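Local coordinates for protein Uly1 (PDB 7DRQ) that probably cleaves the algal polysaccharide ulvan as a calcium-binding lyase of polysaccharide lyase family 24, built on a beta-propeller fold, at residues Ser223-Val228 against Asn247-Gly252; Lys254-Asn259 against Arg279-Pro284. All coordinates share one frame; numbering follows the deposited sequence.

Contact 1: Ser223-Val228 against Asn247-Gly252; sequences SHDGRV and NVLGAG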
ATOM      1  N   SER A 223      11.615 -10.672  -5.769  1.00 14.98           N
ATOM      2  CA  SER A 223      12.122 -10.786  -4.407  1.00 15.81           C
ATOM      3  C   SER A 223      13.624 -11.052  -4.343  1.00 16.30           C
ATOM      4  O   SER A 223      14.192 -10.989  -3.246  1.00 16.10           O
ATOM      5  CB  SER A 223      11.371 -11.895  -3.666  1.00 13.20           C
ATOM      6  OG  SER A 223      11.718 -13.157  -4.207  1.00 15.77           O
ATOM      7  N   HIS A 224      14.283 -11.348  -5.467  1.00 13.28           N
ATOM      8  CA  HIS A 224      15.740 -11.482  -5.490  1.00 13.95           C
ATOM      9  C   HIS A 224      16.446 -10.271  -6.083  1.00 15.23           C
ATOM     10  O   HIS A 224      17.661 -10.139  -5.913  1.00 14.38           O
ATOM     11  CB  HIS A 224      16.153 -12.731  -6.272  1.00 13.64           C
ATOM     12  CG  HIS A 224      15.709 -14.001  -5.628  1.00 17.35           C
ATOM     13  ND1 HIS A 224      16.519 -14.730  -4.784  1.00 20.27           N
ATOM     14  CD2 HIS A 224      14.535 -14.668  -5.694  1.00 13.20           C
ATOM     15  CE1 HIS A 224      15.855 -15.790  -4.353  1.00 15.33           C
ATOM     16  NE2 HIS A 224      14.656 -15.781  -4.901  1.00 20.14           N
ATOM     17  N   ASP A 225      15.711  -9.380  -6.751  1.00 11.95           N
ATOM     18  CA  ASP A 225      16.310  -8.247  -7.459  1.00 14.35           C
ATOM     19  C   ASP A 225      15.169  -7.243  -7.646  1.00 12.21           C
ATOM     20  O   ASP A 225      14.424  -7.319  -8.624  1.00 12.74           O
ATOM     21  CB  ASP A 225      16.908  -8.674  -8.789  1.00 13.15           C
ATOM     22  CG  ASP A 225      17.740  -7.586  -9.456  1.00 16.08           C
ATOM     23  OD1 ASP A 225      18.178  -6.635  -8.777  1.00 14.79           O
ATOM     24  OD2 ASP A 225      17.967  -7.690 -10.683  1.00 13.19           O
ATOM     25  N   GLY A 226      15.022  -6.342  -6.684  1.00 12.82           N
ATOM     26  CA  GLY A 226      13.869  -5.454  -6.660  1.00 13.62           C
ATOM     27  C   GLY A 226      14.251  -4.039  -6.279  1.00 12.41           C
ATOM     28  O   GLY A 226      15.177  -3.809  -5.502  1.00 12.63           O
ATOM     29  N   ARG A 227      13.500  -3.080  -6.822  1.00 12.17           N
ATOM     30  CA  ARG A 227      13.724  -1.673  -6.522  1.00 10.13           C
ATOM     31  C   ARG A 227      12.387  -0.982  -6.318  1.00 11.22           C
ATOM     32  O   ARG A 227      11.335  -1.487  -6.718  1.00 12.70           O
ATOM     33  CB  ARG A 227      14.508  -0.952  -7.634  1.00 12.54           C
ATOM     34  CG  ARG A 227      13.838  -0.961  -9.002  1.00 10.70           C
ATOM     35  CD  ARG A 227      14.552   0.010  -9.952  1.00 11.34           C
ATOM     36  NE  ARG A 227      14.073  -0.117 -11.330  1.00 12.55           N
ATOM     37  CZ  ARG A 227      14.838   0.041 -12.403  1.00 18.13           C
ATOM     38  NH1 ARG A 227      16.120   0.338 -12.264  1.00 15.57           N
ATOM     39  NH2 ARG A 227      14.316  -0.090 -13.613  1.00 17.85           N
ATOM     40  N   VAL A 228      12.443   0.174  -5.666  1.00 10.24           N
ATOM     41  CA  VAL A 228      11.325   1.109  -5.631  1.00  8.19           C
ATOM     42  C   VAL A 228      11.552   2.146  -6.719  1.00 10.79           C
ATOM     43  O   VAL A 228      12.650   2.716  -6.825  1.00 13.02           O
ATOM     44  CB  VAL A 228      11.192   1.771  -4.250  1.00 10.44           C
ATOM     45  CG1 VAL A 228      10.231   2.963  -4.323  1.00 11.00           C
ATOM     46  CG2 VAL A 228      10.665   0.741  -3.232  1.00  9.81           C
ATOM     47  N   ASN A 247      16.479   2.891  -5.627  1.00  9.63           N
ATOM     48  CA  ASN A 247      17.626   1.999  -5.557  1.00  9.32           C
ATOM     49  C   ASN A 247      17.750   1.264  -6.885  1.00 12.59           C
ATOM     50  O   ASN A 247      16.805   1.192  -7.678  1.00 13.86           O
ATOM     51  CB  ASN A 247      17.518   1.012  -4.365  1.00 12.76           C
ATOM     52  CG  ASN A 247      16.381   0.005  -4.519  1.00 11.72           C
ATOM     53  OD1 ASN A 247      15.213   0.376  -4.626  1.00 11.48           O
ATOM     54  ND2 ASN A 247      16.727  -1.274  -4.525  1.00 11.30           N
ATOM     55  N   VAL A 248      18.946   0.731  -7.145  1.00 13.19           N
ATOM     56  CA  VAL A 248      19.212   0.109  -8.436  1.00 13.48           C
ATOM     57  C   VAL A 248      18.618  -1.295  -8.490  1.00 12.41           C
ATOM     58  O   VAL A 248      18.322  -1.930  -7.474  1.00 13.55           O
ATOM     59  CB  VAL A 248      20.722   0.066  -8.723  1.00 14.62           C
ATOM     60  CG1 VAL A 248      21.343   1.453  -8.584  1.00 13.96           C
ATOM     61  CG2 VAL A 248      21.403  -0.938  -7.778  1.00 13.35           C
ATOM     62  N   LEU A 249      18.461  -1.792  -9.711  1.00 13.96           N
ATOM     63  CA  LEU A 249      18.404  -3.227  -9.930  1.00 14.32           C
ATOM     64  C   LEU A 249      19.804  -3.720 -10.264  1.00 12.07           C
ATOM     65  O   LEU A 249      20.676  -2.948 -10.683  1.00 15.94           O
ATOM     66  CB  LEU A 249      17.430  -3.587 -11.051  1.00 15.42           C
ATOM     67  CG  LEU A 249      15.944  -3.324 -10.789  1.00 14.59           C
ATOM     68  CD1 LEU A 249      15.146  -3.427 -12.069  1.00 13.38           C
ATOM     69  CD2 LEU A 249      15.392  -4.283  -9.730  1.00 12.40           C
ATOM     70  N   GLY A 250      20.023  -5.011 -10.044  1.00 14.38           N
ATOM     71  CA  GLY A 250      21.339  -5.589 -10.298  1.00 13.41           C
ATOM     72  C   GLY A 250      22.429  -5.005  -9.426  1.00 13.59           C
ATOM     73  O   GLY A 250      23.548  -4.775  -9.901  1.00 16.03           O
ATOM     74  N   ALA A 251      22.128  -4.753  -8.151  1.00 14.00           N
ATOM     75  CA  ALA A 251      23.114  -4.155  -7.259  1.00 11.18           C
ATOM     76  C   ALA A 251      24.368  -5.011  -7.122  1.00 12.59           C
ATOM     77  O   ALA A 251      25.427  -4.477  -6.784  1.00 14.67           O
ATOM     78  CB  ALA A 251      22.507  -3.918  -5.871  1.00 15.72           C
ATOM     79  N   GLY A 252      24.268  -6.319  -7.361  1.00 13.96           N
ATOM     80  CA  GLY A 252      25.410  -7.213  -7.238  1.00 16.15           C
ATOM     81  C   GLY A 252      26.509  -6.988  -8.256  1.00 22.09           C
ATOM     82  O   GLY A 252      27.596  -7.558  -8.103  1.00 18.02           O
TER
HETATM   83  O   HOH W   1      19.779  -5.644  -6.721  1.00 15.10           O
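Leu249 lies across the side chain of Arg227 at about a right angle. Its CD1 methyl sits over the centre of the guanidinium face, 3.5 Å from Arg227 CZ, while Leu249 CG packs against CG and CD of the arginine. The arginine chain runs extended from CG to NE, carrying the guanidinium past the leucine to Gln220, where NH2 is hydrogen-bonded. The other Leu249 methyl, CD2, turns to the backbone, 3.6 Å from Gly226 CA. Arg227 lies on strand 225-234 of a blade in what is probably a beta-propeller, as expected of this BNR-repeat family; that strand pairs with the outermost strand 239-245, and Leu249 belongs to the connection leading out of the blade to strand 261-269 of the next sheet. Beyond that outer strand, the amide of Asn247 takes over the pairing. Its CG stands between the backbone N and the carbonyl carbon (chi1 67°), and the amide reaches two neighbouring peptide groups. Asn247 OD1 accepts from Val228 N at 3.0 Å. Asn247 ND2 donates to a lone pair of Gly226 O at 3.1 Å, in the carbonyl plane. A leucine in its place would probably leave Val228 N and Gly226 O without these mates. Asp225 OD1 takes the Gly250 N-H through its syn lone pair, 2.8 Å away and nearly straight at 168°, and a water links this oxygen to Ala251 N.

Contact 2: Lys254-Asn259 against Arg279-Pro284; sequences KGEIKN and RRFNLP. With CA (calcium ion), chain E.
Two waters stand between Glu256 and Arg279, each donating to the glutamate OE2 and accepting from the arginine NH1. The ion pair is therefore long, with Glu256 OE2 4.0 Å from Arg279 NH1. The waters lie at the guanidinium edge, in its plane, and the carboxylate is turned 75° from that plane. This bridge joins the loop leading into strand 261-269 to the end of the neighbouring strand 272-280, in one blade of what is probably a beta-propeller. Arg279 is also held by Asp291 of strand 290-298, through a salt bridge at NH2, and its charge is likely to be shared between the two acids. Phe281 packs beside the bridge. One face of its ring receives Arg279 CD, and its CE2 lies over the centre of the guanidinium. Its rim is turned to the loop: Glu256 CG and the carbonyl oxygen of Lys258 meet it in plane, and Lys258 O is 3.8 Å from Phe281 CE1. Ile257 CG1 packs on Phe281 CZ at 4.0 Å. Glu256 OE1 accepts the Ile257 N-H through its anti lone pair, which helps to fix the rotation of the carboxylate. Lys258, with CG anti to the backbone N (chi1 -177°), runs alongside Leu283 in the opposite direction, Lys258 CD 3.7 Å from Leu283 CD2. The chain then bends at its last torsion, and Lys258 NZ makes a weak hydrogen bond to Phe281 O at 3.1 Å. A water accepts from both Lys258 NZ and Asn282 ND2 and donates to Asn259 O; Asn282 ND2 is also hydrogen-bonded to Ser223 O. On the far side of Asn282, a calcium ion is bound by four waters, by Asp285 and Phe287, and by Leu283 O at 2.3 Å.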
ATOM      1  N   LYS A 254      26.957  -3.600  -9.313  1.00 16.94           N
ATOM      2  CA  LYS A 254      27.081  -2.150  -9.290  1.00 18.02           C
ATOM      3  C   LYS A 254      27.686  -1.636  -7.993  1.00 15.54           C
ATOM      4  O   LYS A 254      27.707  -0.421  -7.773  1.00 17.99           O
ATOM      5  CB  LYS A 254      25.711  -1.508  -9.546  1.00 16.51           C
ATOM      6  CG  LYS A 254      25.099  -1.976 -10.852  1.00 17.61           C
ATOM      7  CD  LYS A 254      23.769  -1.309 -11.168  1.00 15.19           C
ATOM      8  CE  LYS A 254      23.243  -1.813 -12.497  1.00 18.16           C
ATOM      9  NZ  LYS A 254      21.802  -1.535 -12.691  1.00 21.85           N
ATOM     10  N   GLY A 255      28.181  -2.523  -7.134  1.00 15.56           N
ATOM     11  CA  GLY A 255      28.843  -2.086  -5.923  1.00 17.03           C
ATOM     12  C   GLY A 255      28.473  -2.854  -4.667  1.00 15.32           C
ATOM     13  O   GLY A 255      29.212  -2.806  -3.681  1.00 17.43           O
ATOM     14  N   GLU A 256      27.343  -3.553  -4.678  1.00 12.42           N
ATOM     15  CA  GLU A 256      26.928  -4.355  -3.532  1.00 13.67           C
ATOM     16  C   GLU A 256      27.446  -5.788  -3.677  1.00 15.20           C
ATOM     17  O   GLU A 256      27.817  -6.227  -4.765  1.00 16.78           O
ATOM     18  CB  GLU A 256      25.399  -4.340  -3.400  1.00 12.03           C
ATOM     19  CG  GLU A 256      24.811  -5.021  -2.127  1.00 13.12           C
ATOM     20  CD  GLU A 256      25.390  -4.493  -0.823  1.00 16.80           C
ATOM     21  OE1 GLU A 256      26.555  -4.820  -0.498  1.00 15.57           O
ATOM     22  OE2 GLU A 256      24.679  -3.755  -0.114  1.00 15.58           O
ATOM     23  N   ILE A 257      27.469  -6.523  -2.557  1.00 15.74           N
ATOM     24  CA  ILE A 257      27.992  -7.887  -2.614  1.00 15.06           C
ATOM     25  C   ILE A 257      27.103  -8.805  -3.445  1.00 17.44           C
ATOM     26  O   ILE A 257      27.577  -9.833  -3.943  1.00 16.13           O
ATOM     27  CB  ILE A 257      28.183  -8.475  -1.205  1.00 18.04           C
ATOM     28  CG1 ILE A 257      26.856  -8.486  -0.442  1.00 16.24           C
ATOM     29  CG2 ILE A 257      29.241  -7.706  -0.440  1.00 17.83           C
ATOM     30  CD1 ILE A 257      26.866  -9.367   0.791  1.00 20.72           C
ATOM     31  N   LYS A 258      25.839  -8.436  -3.644  1.00 12.86           N
ATOM     32  CA  LYS A 258      24.826  -9.309  -4.218  1.00 13.62           C
ATOM     33  C   LYS A 258      23.620  -8.447  -4.555  1.00 14.41           C
ATOM     34  O   LYS A 258      23.443  -7.365  -3.991  1.00 13.72           O
ATOM     35  CB  LYS A 258      24.437 -10.422  -3.227  1.00 15.82           C
ATOM     36  CG  LYS A 258      23.443 -11.464  -3.718  1.00 22.37           C
ATOM     37  CD  LYS A 258      22.960 -12.283  -2.545  1.00 13.17           C
ATOM     38  CE  LYS A 258      22.045 -13.444  -2.949  1.00 19.21           C
ATOM     39  NZ  LYS A 258      20.918 -13.048  -3.813  1.00 28.73           N
ATOM     40  N   ASN A 259      22.797  -8.932  -5.481  1.00 13.71           N
ATOM     41  CA  ASN A 259      21.493  -8.318  -5.696  1.00 12.82           C
ATOM     42  C   ASN A 259      20.670  -8.369  -4.411  1.00 12.58           C
ATOM     43  O   ASN A 259      20.868  -9.231  -3.558  1.00 12.47           O
ATOM     44  CB  ASN A 259      20.737  -9.047  -6.807  1.00 13.92           C
ATOM     45  CG  ASN A 259      21.355  -8.841  -8.182  1.00 11.57           C
ATOM     46  OD1 ASN A 259      22.226  -7.985  -8.381  1.00 12.32           O
ATOM     47  ND2 ASN A 259      20.906  -9.642  -9.137  1.00 14.92           N
ATOM     48  N   ARG A 279      15.381  -4.982   3.934  1.00  9.57           N
ATOM     49  CA  ARG A 279      16.072  -5.528   2.775  1.00 10.92           C
ATOM     50  C   ARG A 279      15.928  -7.047   2.774  1.00 12.49           C
ATOM     51  O   ARG A 279      15.947  -7.675   3.833  1.00 12.89           O
ATOM     52  CB  ARG A 279      17.556  -5.123   2.800  1.00 12.11           C
ATOM     53  CG  ARG A 279      18.461  -5.995   1.925  1.00 10.98           C
ATOM     54  CD  ARG A 279      19.933  -5.559   2.004  1.00 11.78           C
ATOM     55  NE  ARG A 279      20.487  -5.759   3.341  1.00 13.68           N
ATOM     56  CZ  ARG A 279      21.595  -5.163   3.788  1.00 15.94           C
ATOM     57  NH1 ARG A 279      22.269  -4.353   2.985  1.00 11.95           N
ATOM     58  NH2 ARG A 279      22.050  -5.419   5.013  1.00 10.97           N
ATOM     59  N   ARG A 280      15.751  -7.647   1.598  1.00 11.77           N
ATOM     60  CA  ARG A 280      15.860  -9.092   1.477  1.00 10.91           C
ATOM     61  C   ARG A 280      17.085  -9.381   0.628  1.00 11.94           C
ATOM     62  O   ARG A 280      17.126  -9.013  -0.549  1.00 11.12           O
ATOM     63  CB  ARG A 280      14.621  -9.750   0.860  1.00 14.01           C
ATOM     64  CG  ARG A 280      14.738 -11.288   0.863  1.00 10.33           C
ATOM     65  CD  ARG A 280      13.488 -11.991   0.310  1.00 13.45           C
ATOM     66  NE  ARG A 280      12.284 -11.701   1.087  1.00 13.08           N
ATOM     67  CZ  ARG A 280      11.089 -12.231   0.842  1.00 16.17           C
ATOM     68  NH1 ARG A 280      10.939 -13.115  -0.135  1.00 14.06           N
ATOM     69  NH2 ARG A 280      10.039 -11.889   1.587  1.00 15.49           N
ATOM     70  N   PHE A 281      18.058 -10.035   1.182  1.00 12.19           N
ATOM     71  CA  PHE A 281      19.272 -10.340   0.470  1.00 13.16           C
ATOM     72  C   PHE A 281      19.290 -11.748  -0.127  1.00 13.98           C
ATOM     73  O   PHE A 281      20.032 -11.993  -0.985  1.00 13.09           O
ATOM     74  CB  PHE A 281      20.482 -10.284   1.426  1.00 12.12           C
ATOM     75  CG  PHE A 281      21.453  -9.183   1.183  1.00 15.73           C
ATOM     76  CD1 PHE A 281      21.884  -8.871  -0.051  1.00 15.97           C
ATOM     77  CD2 PHE A 281      22.004  -8.496   2.246  1.00 23.52           C
ATOM     78  CE1 PHE A 281      22.777  -7.866  -0.255  1.00 16.73           C
ATOM     79  CE2 PHE A 281      22.932  -7.499   2.051  1.00 27.35           C
ATOM     80  CZ  PHE A 281      23.321  -7.186   0.776  1.00 26.80           C
ATOM     81  N   ASN A 282      18.502 -12.645   0.418  1.00 11.77           N
ATOM     82  CA  ASN A 282      18.493 -14.031  -0.035  1.00 11.93           C
ATOM     83  C   ASN A 282      19.872 -14.659   0.056  1.00 13.90           C
ATOM     84  O   ASN A 282      20.230 -15.514  -0.757  1.00 14.06           O
ATOM     85  CB  ASN A 282      17.952 -14.155  -1.453  1.00 14.53           C
ATOM     86  CG  ASN A 282      16.586 -13.513  -1.603  1.00 11.90           C
ATOM     87  OD1 ASN A 282      15.575 -14.062  -1.148  1.00 13.79           O
ATOM     88  ND2 ASN A 282      16.555 -12.348  -2.238  1.00 12.22           N
ATOM     89  N   LEU A 283      20.653 -14.233   1.018  1.00 14.27           N
ATOM     90  CA  LEU A 283      21.856 -14.979   1.355  1.00 12.46           C
ATOM     91  C   LEU A 283      21.491 -16.209   2.175  1.00 17.65           C
ATOM     92  O   LEU A 283      20.544 -16.175   2.965  1.00 13.70           O
ATOM     93  CB  LEU A 283      22.805 -14.119   2.169  1.00 10.29           C
ATOM     94  CG  LEU A 283      23.413 -12.908   1.489  1.00 11.30           C
ATOM     95  CD1 LEU A 283      23.844 -11.914   2.557  1.00 15.31           C
ATOM     96  CD2 LEU A 283      24.598 -13.359   0.645  1.00 15.71           C
ATOM     97  N   PRO A 284      22.239 -17.307   2.035  1.00 14.42           N
ATOM     98  CA  PRO A 284      22.025 -18.434   2.951  1.00 17.90           C
ATOM     99  C   PRO A 284      22.596 -18.076   4.312  1.00 19.07           C
ATOM    100  O   PRO A 284      23.806 -18.175   4.535  1.00 23.88           O
ATOM    101  CB  PRO A 284      22.780 -19.593   2.282  1.00 13.96           C
ATOM    102  CG  PRO A 284      23.846 -18.925   1.464  1.00 16.67           C
ATOM    103  CD  PRO A 284      23.323 -17.557   1.071  1.00 15.15           C
TER
HETATM  104 CA    CA E 603      18.594 -15.349   3.935  1.00 30.00          CA
HETATM  105  O   HOH W   2      22.121  -3.568   0.136  1.00 12.37           O
HETATM  106  O   HOH W   3      24.699  -2.554   2.417  1.00 16.19           O
HETATM  107  O   HOH W   4      18.839 -11.323  -3.650  1.00 15.84           O
HETATM  108  O   HOH W   5      16.772 -13.953   2.909  1.00 14.50           O
HETATM  109  O   HOH W   6      19.584 -13.099   3.668  1.00 13.94           O
HETATM  110  O   HOH W   7      18.662 -17.782   4.682  1.00 16.29           O
HETATM  111  O   HOH W   8      17.729 -16.498   2.128  1.00 16.39           O

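Overall arrangement
The contacts follow one another along the chain, with centres about 9 Å apart, and the connection between strands 239-245 and 261-269 supplies a segment to each. Contact 1 fixes the start of this connection to strand 225-234 of one sheet; contact 2 ties its later part to the end of strand 272-280 in the next. Two probable hydrogen bonds join them directly, Lys254 NZ to Leu249 O at 2.7 Å and Asn259 OD1 to Gly252 N at 2.8 Å, and Ser223 O also accepts a hydrogen bond from Asn282 ND2. Contact 2 contributes Leu283 to a calcium site, whereas in contact 1 the Ala251 side chain stays about 12 Å from that of Leu283.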